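Local coordinates for beta-glucoside phosphorylase BglX (Unidentified, PDB 5VQE), which probably cleaves beta-glucosides by phosphorolysis, as a glycoside hydrolase family 3 enzyme with a TIM-barrel domain and a pocket seen to bind 2-deoxy-2-fluoroglucose, at residues M1-L6 with E16-V21; K9-S14 with L351-K356; P86-C91 with A355-P360. All coordinates share one frame; numbering follows the deposited sequence.

In the fold
Contacts 1 to 3 form one continuous patch on the same side of the chain's centre, where the N-terminal segment meets the end of helix 340-356. Contacts 1 and 2 alternate along the chain and lie with their centres about 8 Å apart, tied by a probable hydrogen bond of 2.9 Å from Leu13 N to Leu6 O. Contacts 2 and 3, centres about 10 Å apart, share Ala355 and Lys356. Between the centres of contacts 1 and 3 there are about 16 Å, bridged by Trp20 against Ala355 and Pro360. Contact 3 leads toward the sugar site: the Leu88 side chain is about 13 Å from the bound 2-deoxy-2-fluoroglucose.

Contact 1 of 3, residues M1-L6 with E16-V21; sequences MYESIL and EQITWV
Leu6 and Ile18 form the middle of a small helix-loop-helix packing, in which the N-terminal helix 3-6 rests on the first half of helix 15-27. Leu6 CB lies 3.8 Å from Ile18 CG1, and Ile18 CD1 follows at 4.1 Å from the same Leu6 carbon. With CG anti to its carbonyl carbon (chi1 -60°), Leu6 sends CD1 onward to meet Val21 CG1 tip to tip at 3.9 Å. Ile18 and Val21, three residues apart on one helix, thus take the two ends of a single leucine.

The second branch of Ile18, CG2, turns toward the start of the chain, where Met1 O and Glu3 OE2 each approach it to 4.2 Å. The Glu3 and Ile18 side chains cross obliquely; the bend of Glu3 at chi2 (80°) folds its carboxylate back to the chain terminus, which probably adds electrostatic attraction to the hydrogen bond formed there.

Farther out, Tyr2 is the N-cap residue of helix 3-6, and its carbonyl accepts the Leu6 amide. Asn22 ND2 bonds both Met1 O and Ile18 O, joining the two backbones beside the apolar core, while Leu13 packs on Ile18. The Tyr2 side chain touches Asp344 and Ala348 of helix 340-356. At the terminus itself, Met1 N reaches Glu3 OE2 at 3.0 Å, on the syn side and 26° out of the carboxylate plane.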
ATOM      1  N   MET A   1     -11.177  17.560  29.778  1.00 31.38           N
ATOM      2  CA  MET A   1     -11.843  16.260  29.496  1.00 30.02           C
ATOM      3  C   MET A   1     -10.998  15.400  28.551  1.00 25.78           C
ATOM      4  O   MET A   1      -9.915  15.805  28.134  1.00 22.77           O
ATOM      5  CB  MET A   1     -13.244  16.487  28.908  1.00 31.47           C
ATOM      6  CG  MET A   1     -13.413  17.753  28.076  1.00 38.22           C
ATOM      7  SD  MET A   1     -15.138  18.287  27.961  1.00 54.28           S
ATOM      8  CE  MET A   1     -15.983  16.735  27.638  1.00 29.48           C
ATOM      9  N   TYR A   2     -11.500  14.200  28.242  1.00 21.77           N
ATOM     10  CA  TYR A   2     -10.862  13.232  27.354  1.00 21.97           C
ATOM     11  C   TYR A   2      -9.576  12.668  27.936  1.00 24.00           C
ATOM     12  O   TYR A   2      -8.788  12.045  27.210  1.00 17.88           O
ATOM     13  CB  TYR A   2     -10.585  13.835  25.970  1.00 18.32           C
ATOM     14  CG  TYR A   2     -11.815  14.463  25.373  1.00 18.40           C
ATOM     15  CD1 TYR A   2     -12.870  13.685  24.929  1.00 18.20           C
ATOM     16  CD2 TYR A   2     -11.938  15.844  25.284  1.00 19.40           C
ATOM     17  CE1 TYR A   2     -14.014  14.269  24.403  1.00 22.05           C
ATOM     18  CE2 TYR A   2     -13.065  16.429  24.772  1.00 20.88           C
ATOM     19  CZ  TYR A   2     -14.102  15.645  24.328  1.00 20.52           C
ATOM     20  OH  TYR A   2     -15.229  16.252  23.815  1.00 20.67           O
ATOM     21  N   GLU A   3      -9.343  12.848  29.236  1.00 20.50           N
ATOM     22  CA  GLU A   3      -8.141  12.287  29.840  1.00 21.83           C
ATOM     23  C   GLU A   3      -8.117  10.771  29.718  1.00 17.42           C
ATOM     24  O   GLU A   3      -7.045  10.176  29.578  1.00 21.98           O
ATOM     25  CB  GLU A   3      -8.042  12.705  31.307  1.00 22.08           C
ATOM     26  CG  GLU A   3      -7.811  14.199  31.520  1.00 27.02           C
ATOM     27  CD  GLU A   3      -9.072  15.024  31.391  1.00 26.02           C
ATOM     28  OE1 GLU A   3     -10.178  14.443  31.391  1.00 28.40           O
ATOM     29  OE2 GLU A   3      -8.955  16.265  31.293  1.00 36.70           O
ATOM     30  N   SER A   4      -9.282  10.128  29.747  1.00 22.60           N
ATOM     31  CA  SER A   4      -9.333   8.675  29.632  1.00 22.98           C
ATOM     32  C   SER A   4      -8.863   8.195  28.263  1.00 23.14           C
ATOM     33  O   SER A   4      -8.414   7.050  28.132  1.00 25.87           O
ATOM     34  CB  SER A   4     -10.751   8.183  29.911  1.00 22.26           C
ATOM     35  OG  SER A   4     -11.668   8.723  28.975  1.00 32.41           O
ATOM     36  N   ILE A   5      -8.965   9.037  27.239  1.00 19.66           N
ATOM     37  CA  ILE A   5      -8.433   8.709  25.916  1.00 16.01           C
ATOM     38  C   ILE A   5      -6.985   9.150  25.776  1.00 15.77           C
ATOM     39  O   ILE A   5      -6.123   8.368  25.368  1.00 13.48           O
ATOM     40  CB  ILE A   5      -9.308   9.354  24.820  1.00 16.32           C
ATOM     41  CG1 ILE A   5     -10.712   8.736  24.795  1.00 17.78           C
ATOM     42  CG2 ILE A   5      -8.640   9.216  23.445  1.00 16.64           C
ATOM     43  CD1 ILE A   5     -11.706   9.539  23.992  1.00 20.65           C
ATOM     44  N   LEU A   6      -6.697  10.411  26.119  1.00 14.63           N
ATOM     45  CA  LEU A   6      -5.439  11.038  25.734  1.00 15.22           C
ATOM     46  C   LEU A   6      -4.258  10.654  26.624  1.00 16.77           C
ATOM     47  O   LEU A   6      -3.106  10.830  26.205  1.00 15.31           O
ATOM     48  CB  LEU A   6      -5.603  12.561  25.729  1.00 14.16           C
ATOM     49  CG  LEU A   6      -6.659  13.081  24.759  1.00 14.63           C
ATOM     50  CD1 LEU A   6      -6.866  14.566  24.946  1.00 15.16           C
ATOM     51  CD2 LEU A   6      -6.273  12.788  23.326  1.00 12.23           C
ATOM     52  N   GLU A  16       0.174  18.694  30.358  1.00 21.31           N
ATOM     53  CA  GLU A  16       0.213  19.953  29.617  1.00 21.06           C
ATOM     54  C   GLU A  16      -0.240  19.768  28.171  1.00 22.76           C
ATOM     55  O   GLU A  16      -0.869  20.666  27.595  1.00 22.09           O
ATOM     56  CB  GLU A  16       1.622  20.542  29.671  1.00 22.13           C
ATOM     57  CG  GLU A  16       1.815  21.744  28.781  1.00 25.10           C
ATOM     58  N   GLN A  17       0.074  18.620  27.563  1.00 18.30           N
ATOM     59  CA  GLN A  17      -0.379  18.360  26.197  1.00 19.60           C
ATOM     60  C   GLN A  17      -1.892  18.209  26.141  1.00 18.30           C
ATOM     61  O   GLN A  17      -2.537  18.660  25.184  1.00 17.90           O
ATOM     62  CB  GLN A  17       0.290  17.101  25.653  1.00 20.64           C
ATOM     63  CG  GLN A  17       1.767  17.258  25.362  1.00 20.01           C
ATOM     64  CD  GLN A  17       2.423  15.950  24.995  1.00 17.80           C
ATOM     65  OE1 GLN A  17       2.398  14.990  25.769  1.00 18.80           O
ATOM     66  NE2 GLN A  17       3.012  15.896  23.807  1.00 22.03           N
ATOM     67  N   ILE A  18      -2.471  17.560  27.149  1.00 18.60           N
ATOM     68  CA  ILE A  18      -3.917  17.419  27.223  1.00 19.14           C
ATOM     69  C   ILE A  18      -4.566  18.781  27.426  1.00 20.20           C
ATOM     70  O   ILE A  18      -5.643  19.058  26.884  1.00 20.18           O
ATOM     71  CB  ILE A  18      -4.286  16.420  28.337  1.00 16.92           C
ATOM     72  CG1 ILE A  18      -3.762  15.026  27.968  1.00 18.58           C
ATOM     73  CG2 ILE A  18      -5.787  16.377  28.552  1.00 19.12           C
ATOM     74  CD1 ILE A  18      -3.836  13.988  29.092  1.00 17.43           C
ATOM     75  N   THR A  19      -3.918  19.658  28.200  1.00 22.49           N
ATOM     76  CA  THR A  19      -4.438  21.012  28.372  1.00 21.54           C
ATOM     77  C   THR A  19      -4.434  21.765  27.048  1.00 20.63           C
ATOM     78  O   THR A  19      -5.373  22.513  26.752  1.00 20.95           O
ATOM     79  CB  THR A  19      -3.624  21.759  29.440  1.00 21.25           C
ATOM     80  OG1 THR A  19      -3.881  21.173  30.723  1.00 24.56           O
ATOM     81  CG2 THR A  19      -3.997  23.243  29.503  1.00 25.07           C
ATOM     82  N   TRP A  20      -3.401  21.561  26.224  1.00 20.36           N
ATOM     83  CA  TRP A  20      -3.386  22.186  24.905  1.00 16.70           C
ATOM     84  C   TRP A  20      -4.536  21.673  24.042  1.00 18.40           C
ATOM     85  O   TRP A  20      -5.203  22.456  23.354  1.00 18.16           O
ATOM     86  CB  TRP A  20      -2.049  21.941  24.200  1.00 17.73           C
ATOM     87  CG  TRP A  20      -2.044  22.529  22.825  1.00 17.18           C
ATOM     88  CD1 TRP A  20      -1.749  23.811  22.490  1.00 20.02           C
ATOM     89  CD2 TRP A  20      -2.380  21.861  21.603  1.00 19.39           C
ATOM     90  NE1 TRP A  20      -1.874  23.988  21.135  1.00 21.27           N
ATOM     91  CE2 TRP A  20      -2.263  22.806  20.569  1.00 19.76           C
ATOM     92  CE3 TRP A  20      -2.767  20.555  21.287  1.00 16.83           C
ATOM     93  CZ2 TRP A  20      -2.513  22.488  19.239  1.00 17.80           C
ATOM     94  CZ3 TRP A  20      -3.011  20.241  19.977  1.00 13.98           C
ATOM     95  CH2 TRP A  20      -2.886  21.202  18.962  1.00 19.27           C
ATOM     96  N   VAL A  21      -4.777  20.360  24.049  1.00 19.20           N
ATOM     97  CA  VAL A  21      -5.861  19.804  23.238  1.00 16.70           C
ATOM     98  C   VAL A  21      -7.189  20.432  23.633  1.00 14.93           C
ATOM     99  O   VAL A  21      -7.960  20.883  22.780  1.00 15.26           O
ATOM    100  CB  VAL A  21      -5.914  18.271  23.380  1.00 11.89           C
ATOM    101  CG1 VAL A  21      -7.137  17.717  22.687  1.00 14.10           C
ATOM    102  CG2 VAL A  21      -4.653  17.629  22.813  1.00 13.68           C
TER

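Contact 2 of 3, residues K9-S14 with L351-K356; sequences KPYNLS and LGMKAK
The loop joining helices 3-6 and 15-27 packs across the last turns of helix 340-356, and Tyr11 is its main point of entry. The edge of the Tyr11 ring drives into the helix backbone, with CE1 3.4 Å from Met353 N and in line with the ring plane. Gly352 makes this approach possible, since a CB at that position would clash with CE1. Over one ring face lies the Met353 methyl, its CE 3.7 Å from the Tyr11 centroid, a CH-pi contact offset toward the rim. Met353 SD stands obliquely at 4.7 Å from that centroid, completing a Met-aromatic contact, and the bend at chi2 (-67°) of Met353 brings its end over the ring. Tyr11 OH bonds Arg349 O, a turn earlier in the helix. A leucine in place of Tyr11 would probably leave the Met353 methyl without its aromatic face and Arg349 O without this hydroxyl. On the next part of the loop, Leu13 forks over the helix: CD1 is 3.7 Å from Gly352 O and CD2 3.6 Å from Lys356 CA. Lys356 stretches back along the loop, then bends at chi4 so that NZ donates to Pro10 O at 2.8 Å, tilted 28° from the carbonyl plane.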
ATOM      1  N   LYS A   9      -2.204   4.659  25.946  1.00 14.22           N
ATOM      2  CA  LYS A   9      -1.816   4.165  24.636  1.00 15.56           C
ATOM      3  C   LYS A   9      -2.963   4.335  23.641  1.00 16.32           C
ATOM      4  O   LYS A   9      -4.118   4.039  23.974  1.00 12.01           O
ATOM      5  CB  LYS A   9      -1.432   2.689  24.752  1.00 17.59           C
ATOM      6  CG  LYS A   9      -1.055   2.007  23.456  1.00 23.92           C
ATOM      7  CD  LYS A   9      -0.420   0.650  23.735  1.00 23.81           C
ATOM      8  CE  LYS A   9      -1.472  -0.407  23.967  1.00 26.51           C
ATOM      9  NZ  LYS A   9      -0.853  -1.662  24.504  1.00 29.19           N
ATOM     10  N   PRO A  10      -2.689   4.784  22.403  1.00 11.21           N
ATOM     11  CA  PRO A  10      -1.398   5.124  21.807  1.00 14.36           C
ATOM     12  C   PRO A  10      -1.067   6.620  21.870  1.00 14.86           C
ATOM     13  O   PRO A  10      -0.202   7.077  21.127  1.00 14.79           O
ATOM     14  CB  PRO A  10      -1.587   4.693  20.363  1.00 11.34           C
ATOM     15  CG  PRO A  10      -3.002   5.084  20.091  1.00 12.61           C
ATOM     16  CD  PRO A  10      -3.760   4.853  21.392  1.00 13.14           C
ATOM     17  N   TYR A  11      -1.762   7.368  22.725  1.00 15.59           N
ATOM     18  CA  TYR A  11      -1.504   8.799  22.884  1.00 16.42           C
ATOM     19  C   TYR A  11      -0.426   9.069  23.934  1.00 15.71           C
ATOM     20  O   TYR A  11       0.617   9.648  23.624  1.00 17.30           O
ATOM     21  CB  TYR A  11      -2.803   9.530  23.249  1.00 13.51           C
ATOM     22  CG  TYR A  11      -3.748   9.695  22.079  1.00 12.01           C
ATOM     23  CD1 TYR A  11      -3.605  10.754  21.187  1.00 12.58           C
ATOM     24  CD2 TYR A  11      -4.776   8.784  21.856  1.00 14.41           C
ATOM     25  CE1 TYR A  11      -4.451  10.900  20.122  1.00 10.34           C
ATOM     26  CE2 TYR A  11      -5.624   8.921  20.788  1.00 12.71           C
ATOM     27  CZ  TYR A  11      -5.460   9.976  19.921  1.00 10.25           C
ATOM     28  OH  TYR A  11      -6.316  10.100  18.852  1.00 10.76           O
ATOM     29  N   ASN A  12      -0.673   8.670  25.183  1.00 18.12           N
ATOM     30  CA  ASN A  12       0.308   8.823  26.259  1.00 19.22           C
ATOM     31  C   ASN A  12       0.709  10.283  26.450  1.00 19.31           C
ATOM     32  O   ASN A  12       1.884  10.595  26.664  1.00 19.16           O
ATOM     33  CB  ASN A  12       1.558   7.974  25.997  1.00 21.19           C
ATOM     34  CG  ASN A  12       1.234   6.526  25.677  1.00 24.21           C
ATOM     35  OD1 ASN A  12       1.571   6.025  24.600  1.00 32.82           O
ATOM     36  ND2 ASN A  12       0.589   5.847  26.606  1.00 20.75           N
ATOM     37  N   LEU A  13      -0.263  11.191  26.375  1.00 18.51           N
ATOM     38  CA  LEU A  13       0.045  12.608  26.478  1.00 15.73           C
ATOM     39  C   LEU A  13       0.246  13.019  27.931  1.00 18.58           C
ATOM     40  O   LEU A  13      -0.285  12.403  28.860  1.00 15.78           O
ATOM     41  CB  LEU A  13      -1.055  13.459  25.852  1.00 14.74           C
ATOM     42  CG  LEU A  13      -1.308  13.249  24.357  1.00 14.40           C
ATOM     43  CD1 LEU A  13      -2.371  14.185  23.862  1.00 14.30           C
ATOM     44  CD2 LEU A  13      -0.050  13.444  23.526  1.00 16.29           C
ATOM     45  N   SER A  14       1.033  14.072  28.111  1.00 18.67           N
ATOM     46  CA  SER A  14       1.255  14.660  29.419  1.00 22.21           C
ATOM     47  C   SER A  14       0.093  15.575  29.796  1.00 24.18           C
ATOM     48  O   SER A  14      -0.748  15.940  28.967  1.00 20.11           O
ATOM     49  CB  SER A  14       2.556  15.456  29.430  1.00 22.42           C
ATOM     50  OG  SER A  14       2.404  16.640  28.664  1.00 23.92           O
ATOM     51  N   LEU A 351      -6.583  16.344  17.341  1.00 10.98           N
ATOM     52  CA  LEU A 351      -5.657  17.241  18.013  1.00 13.16           C
ATOM     53  C   LEU A 351      -4.690  16.481  18.902  1.00 12.08           C
ATOM     54  O   LEU A 351      -3.530  16.881  19.034  1.00 15.56           O
ATOM     55  CB  LEU A 351      -6.438  18.255  18.834  1.00 12.96           C
ATOM     56  CG  LEU A 351      -7.277  19.230  18.024  1.00 13.26           C
ATOM     57  CD1 LEU A 351      -8.194  20.017  18.948  1.00 16.24           C
ATOM     58  CD2 LEU A 351      -6.381  20.151  17.240  1.00 16.19           C
ATOM     59  N   GLY A 352      -5.139  15.381  19.508  1.00 11.81           N
ATOM     60  CA  GLY A 352      -4.255  14.620  20.371  1.00 13.01           C
ATOM     61  C   GLY A 352      -3.081  14.016  19.626  1.00 10.80           C
ATOM     62  O   GLY A 352      -1.980  13.900  20.172  1.00 12.73           O
ATOM     63  N   MET A 353      -3.294  13.607  18.374  1.00 11.08           N
ATOM     64  CA  MET A 353      -2.172  13.075  17.606  1.00 10.48           C
ATOM     65  C   MET A 353      -1.225  14.193  17.195  1.00 12.84           C
ATOM     66  O   MET A 353      -0.009  13.981  17.118  1.00 13.25           O
ATOM     67  CB  MET A 353      -2.677  12.300  16.384  1.00 11.29           C
ATOM     68  CG  MET A 353      -3.147  10.883  16.719  1.00 14.45           C
ATOM     69  SD  MET A 353      -1.781   9.829  17.252  1.00 14.01           S
ATOM     70  CE  MET A 353      -2.610   8.503  18.148  1.00 13.38           C
ATOM     71  N   LYS A 354      -1.765  15.387  16.937  1.00 11.73           N
ATOM     72  CA  LYS A 354      -0.923  16.538  16.644  1.00 10.84           C
ATOM     73  C   LYS A 354      -0.077  16.910  17.854  1.00 13.84           C
ATOM     74  O   LYS A 354       1.110  17.226  17.715  1.00 13.21           O
ATOM     75  CB  LYS A 354      -1.803  17.700  16.187  1.00 14.48           C
ATOM     76  CG  LYS A 354      -2.475  17.402  14.855  1.00 12.84           C
ATOM     77  CD  LYS A 354      -3.429  18.489  14.394  1.00 10.71           C
ATOM     78  CE  LYS A 354      -4.111  18.074  13.096  1.00 10.55           C
ATOM     79  NZ  LYS A 354      -4.809  19.170  12.370  1.00 11.85           N
ATOM     80  N   ALA A 355      -0.661  16.831  19.054  1.00 12.58           N
ATOM     81  CA  ALA A 355       0.104  17.059  20.273  1.00 13.84           C
ATOM     82  C   ALA A 355       1.109  15.942  20.514  1.00 15.21           C
ATOM     83  O   ALA A 355       2.228  16.199  20.974  1.00 13.44           O
ATOM     84  CB  ALA A 355      -0.838  17.193  21.466  1.00 16.18           C
ATOM     85  N   LYS A 356       0.739  14.695  20.205  1.00 14.58           N
ATOM     86  CA  LYS A 356       1.676  13.586  20.372  1.00 14.64           C
ATOM     87  C   LYS A 356       2.940  13.820  19.555  1.00 15.55           C
ATOM     88  O   LYS A 356       4.052  13.545  20.018  1.00 14.02           O
ATOM     89  CB  LYS A 356       1.000  12.271  19.965  1.00 14.44           C
ATOM     90  CG  LYS A 356       1.848  11.006  20.119  1.00 15.99           C
ATOM     91  CD  LYS A 356       1.121   9.800  19.509  1.00 17.05           C
ATOM     92  CE  LYS A 356       2.035   8.591  19.356  1.00 18.02           C
ATOM     93  NZ  LYS A 356       2.419   8.036  20.663  1.00 16.60           N
TER

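Contact 3 of 3, residues P86-C91 with A355-P360; sequences PLLIAC and AKLRLP
Pro86 packs its ring against Leu359, the two side chains sliding past each other in opposite directions with Pro86 CB 3.6 Å from Leu359 CB. Farther round the ring, Pro86 CG comes to 4.1 Å from Pro360 N, and Pro86 O is bonded by Lys354 NZ from the last turns of helix 340-356. At Leu87 it is the backbone that meets the other segment: Leu87 O lies 3.4 Å from Leu359 CD1, while Asn142 ND2 gives the same oxygen a weak hydrogen bond. Leu359 is presented here by the Schellman motif that ends the helix. Arg358 adopts positive phi (59°), its N donating to Ala355 O at 2.9 Å, and Leu359 N turns back to Lys354 O in a second, probable bond. Leu357 and Leu359 stand on either side of Arg358 in the sequence, Leu357 turned to Leu88 and Leu359 mainly to Pro86 and Leu87. Leu88, the first residue of strand 88-91 in the parallel TIM-barrel sheet, meets them with a single methyl: its CD2 is 3.6 Å from Leu357 CD1, the side chains crossing at about a right angle, and 4.4 Å from Leu359 CD1. CG anti to the carbonyl carbon (chi1 -64°), together with an extended chi2, brings CD2 toward the leucines. Beyond Leu88 the strand, bonded to Val62 and Tyr64, runs on to Asn92 of the sugar pocket.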
ATOM      1  N   PRO A  86      -1.622  23.098  13.236  1.00 13.92           N
ATOM      2  CA  PRO A  86      -0.714  22.296  12.409  1.00 13.70           C
ATOM      3  C   PRO A  86      -1.434  21.119  11.770  1.00 12.60           C
ATOM      4  O   PRO A  86      -2.334  20.521  12.358  1.00 12.98           O
ATOM      5  CB  PRO A  86       0.354  21.820  13.405  1.00 16.40           C
ATOM      6  CG  PRO A  86       0.335  22.804  14.490  1.00 19.77           C
ATOM      7  CD  PRO A  86      -1.083  23.298  14.593  1.00 16.57           C
ATOM      8  N   LEU A  87      -0.987  20.764  10.571  1.00 13.11           N
ATOM      9  CA  LEU A  87      -1.562  19.671   9.800  1.00 14.69           C
ATOM     10  C   LEU A  87      -0.871  18.349  10.105  1.00 14.42           C
ATOM     11  O   LEU A  87       0.350  18.302  10.262  1.00 12.01           O
ATOM     12  CB  LEU A  87      -1.420  19.946   8.301  1.00 14.56           C
ATOM     13  CG  LEU A  87      -2.146  21.171   7.748  1.00 14.88           C
ATOM     14  CD1 LEU A  87      -1.504  21.641   6.445  1.00 16.68           C
ATOM     15  CD2 LEU A  87      -3.603  20.833   7.532  1.00 12.73           C
ATOM     16  N   LEU A  88      -1.653  17.272  10.151  1.00 13.37           N
ATOM     17  CA  LEU A  88      -1.089  15.955   9.880  1.00 12.67           C
ATOM     18  C   LEU A  88      -0.828  15.855   8.383  1.00 12.52           C
ATOM     19  O   LEU A  88      -1.674  16.250   7.573  1.00 10.78           O
ATOM     20  CB  LEU A  88      -2.033  14.845  10.334  1.00 10.68           C
ATOM     21  CG  LEU A  88      -2.313  14.774  11.837  1.00 10.59           C
ATOM     22  CD1 LEU A  88      -3.397  13.766  12.096  1.00 14.95           C
ATOM     23  CD2 LEU A  88      -1.062  14.425  12.618  1.00 15.35           C
ATOM     24  N   ILE A  89       0.360  15.380   8.015  1.00 12.23           N
ATOM     25  CA  ILE A  89       0.781  15.293   6.620  1.00 10.99           C
ATOM     26  C   ILE A  89       1.037  13.825   6.318  1.00 11.13           C
ATOM     27  O   ILE A  89       2.013  13.242   6.810  1.00 13.20           O
ATOM     28  CB  ILE A  89       2.022  16.151   6.333  1.00 11.49           C
ATOM     29  CG1 ILE A  89       1.710  17.632   6.579  1.00 17.01           C
ATOM     30  CG2 ILE A  89       2.475  15.972   4.894  1.00 13.79           C
ATOM     31  CD1 ILE A  89       2.918  18.531   6.529  1.00 18.27           C
ATOM     32  N   ALA A  90       0.165  13.227   5.513  1.00 10.50           N
ATOM     33  CA  ALA A  90       0.183  11.799   5.251  1.00 12.21           C
ATOM     34  C   ALA A  90       0.767  11.482   3.876  1.00 11.56           C
ATOM     35  O   ALA A  90       0.860  12.341   2.995  1.00 10.64           O
ATOM     36  CB  ALA A  90      -1.230  11.222   5.354  1.00 13.20           C
ATOM     37  N   CYS A  91       1.169  10.222   3.715  1.00 10.26           N
ATOM     38  CA  CYS A  91       1.698   9.717   2.456  1.00 11.08           C
ATOM     39  C   CYS A  91       1.548   8.196   2.445  1.00 11.02           C
ATOM     40  O   CYS A  91       1.692   7.547   3.490  1.00 10.35           O
ATOM     41  CB  CYS A  91       3.173  10.126   2.280  1.00 12.18           C
ATOM     42  SG  CYS A  91       3.813  10.022   0.579  1.00 13.59           S
ATOM     43  N   ALA A 355      -0.661  16.831  19.054  1.00 12.58           N
ATOM     44  CA  ALA A 355       0.104  17.059  20.273  1.00 13.84           C
ATOM     45  C   ALA A 355       1.109  15.942  20.514  1.00 15.21           C
ATOM     46  O   ALA A 355       2.228  16.199  20.974  1.00 13.44           O
ATOM     47  CB  ALA A 355      -0.838  17.193  21.466  1.00 16.18           C
ATOM     48  N   LYS A 356       0.739  14.695  20.205  1.00 14.58           N
ATOM     49  CA  LYS A 356       1.676  13.586  20.372  1.00 14.64           C
ATOM     50  C   LYS A 356       2.940  13.820  19.555  1.00 15.55           C
ATOM     51  O   LYS A 356       4.052  13.545  20.018  1.00 14.02           O
ATOM     52  CB  LYS A 356       1.000  12.271  19.965  1.00 14.44           C
ATOM     53  CG  LYS A 356       1.848  11.006  20.119  1.00 15.99           C
ATOM     54  CD  LYS A 356       1.121   9.800  19.509  1.00 17.05           C
ATOM     55  CE  LYS A 356       2.035   8.591  19.356  1.00 18.02           C
ATOM     56  NZ  LYS A 356       2.419   8.036  20.663  1.00 16.60           N
ATOM     57  N   LEU A 357       2.779  14.316  18.332  1.00 15.07           N
ATOM     58  CA  LEU A 357       3.888  14.650  17.451  1.00 16.38           C
ATOM     59  C   LEU A 357       4.599  15.936  17.850  1.00 18.12           C
ATOM     60  O   LEU A 357       5.637  16.259  17.261  1.00 16.22           O
ATOM     61  CB  LEU A 357       3.372  14.785  16.016  1.00 15.01           C
ATOM     62  CG  LEU A 357       2.946  13.497  15.312  1.00 15.10           C
ATOM     63  CD1 LEU A 357       2.158  13.816  14.063  1.00 15.28           C
ATOM     64  CD2 LEU A 357       4.165  12.645  14.963  1.00 18.11           C
ATOM     65  N   ARG A 358       4.054  16.679  18.813  1.00 16.92           N
ATOM     66  CA  ARG A 358       4.599  17.968  19.239  1.00 18.42           C
ATOM     67  C   ARG A 358       4.662  18.956  18.078  1.00 20.35           C
ATOM     68  O   ARG A 358       5.610  19.731  17.956  1.00 21.90           O
ATOM     69  CB  ARG A 358       5.976  17.798  19.883  1.00 22.04           C
ATOM     70  CG  ARG A 358       6.050  16.624  20.831  1.00 24.75           C
ATOM     71  CD  ARG A 358       7.030  16.882  21.961  1.00 31.65           C
ATOM     72  NE  ARG A 358       6.423  17.683  23.024  1.00 38.23           N
ATOM     73  CZ  ARG A 358       6.071  17.225  24.225  1.00 33.77           C
ATOM     74  NH1 ARG A 358       6.261  15.957  24.560  1.00 38.26           N
ATOM     75  NH2 ARG A 358       5.525  18.052  25.105  1.00 34.17           N
ATOM     76  N   LEU A 359       3.641  18.940  17.219  1.00 14.71           N
ATOM     77  CA  LEU A 359       3.585  19.915  16.137  1.00 19.25           C
ATOM     78  C   LEU A 359       3.365  21.323  16.683  1.00 21.33           C
ATOM     79  O   LEU A 359       3.951  22.276  16.159  1.00 25.59           O
ATOM     80  CB  LEU A 359       2.482  19.565  15.136  1.00 18.91           C
ATOM     81  CG  LEU A 359       2.574  18.175  14.497  1.00 16.07           C
ATOM     82  CD1 LEU A 359       1.455  17.983  13.477  1.00 16.45           C
ATOM     83  CD2 LEU A 359       3.945  17.937  13.852  1.00 15.69           C
ATOM     84  N   PRO A 360       2.542  21.507  17.723  1.00 21.03           N
ATOM     85  CA  PRO A 360       2.285  22.875  18.197  1.00 24.26           C
ATOM     86  C   PRO A 360       3.531  23.590  18.666  1.00 29.99           C
ATOM     87  O   PRO A 360       3.634  24.812  18.503  1.00 36.07           O
ATOM     88  CB  PRO A 360       1.295  22.667  19.352  1.00 23.75           C
ATOM     89  CG  PRO A 360       0.670  21.352  19.099  1.00 23.05           C
ATOM     90  CD  PRO A 360       1.738  20.521  18.472  1.00 25.63           C
TER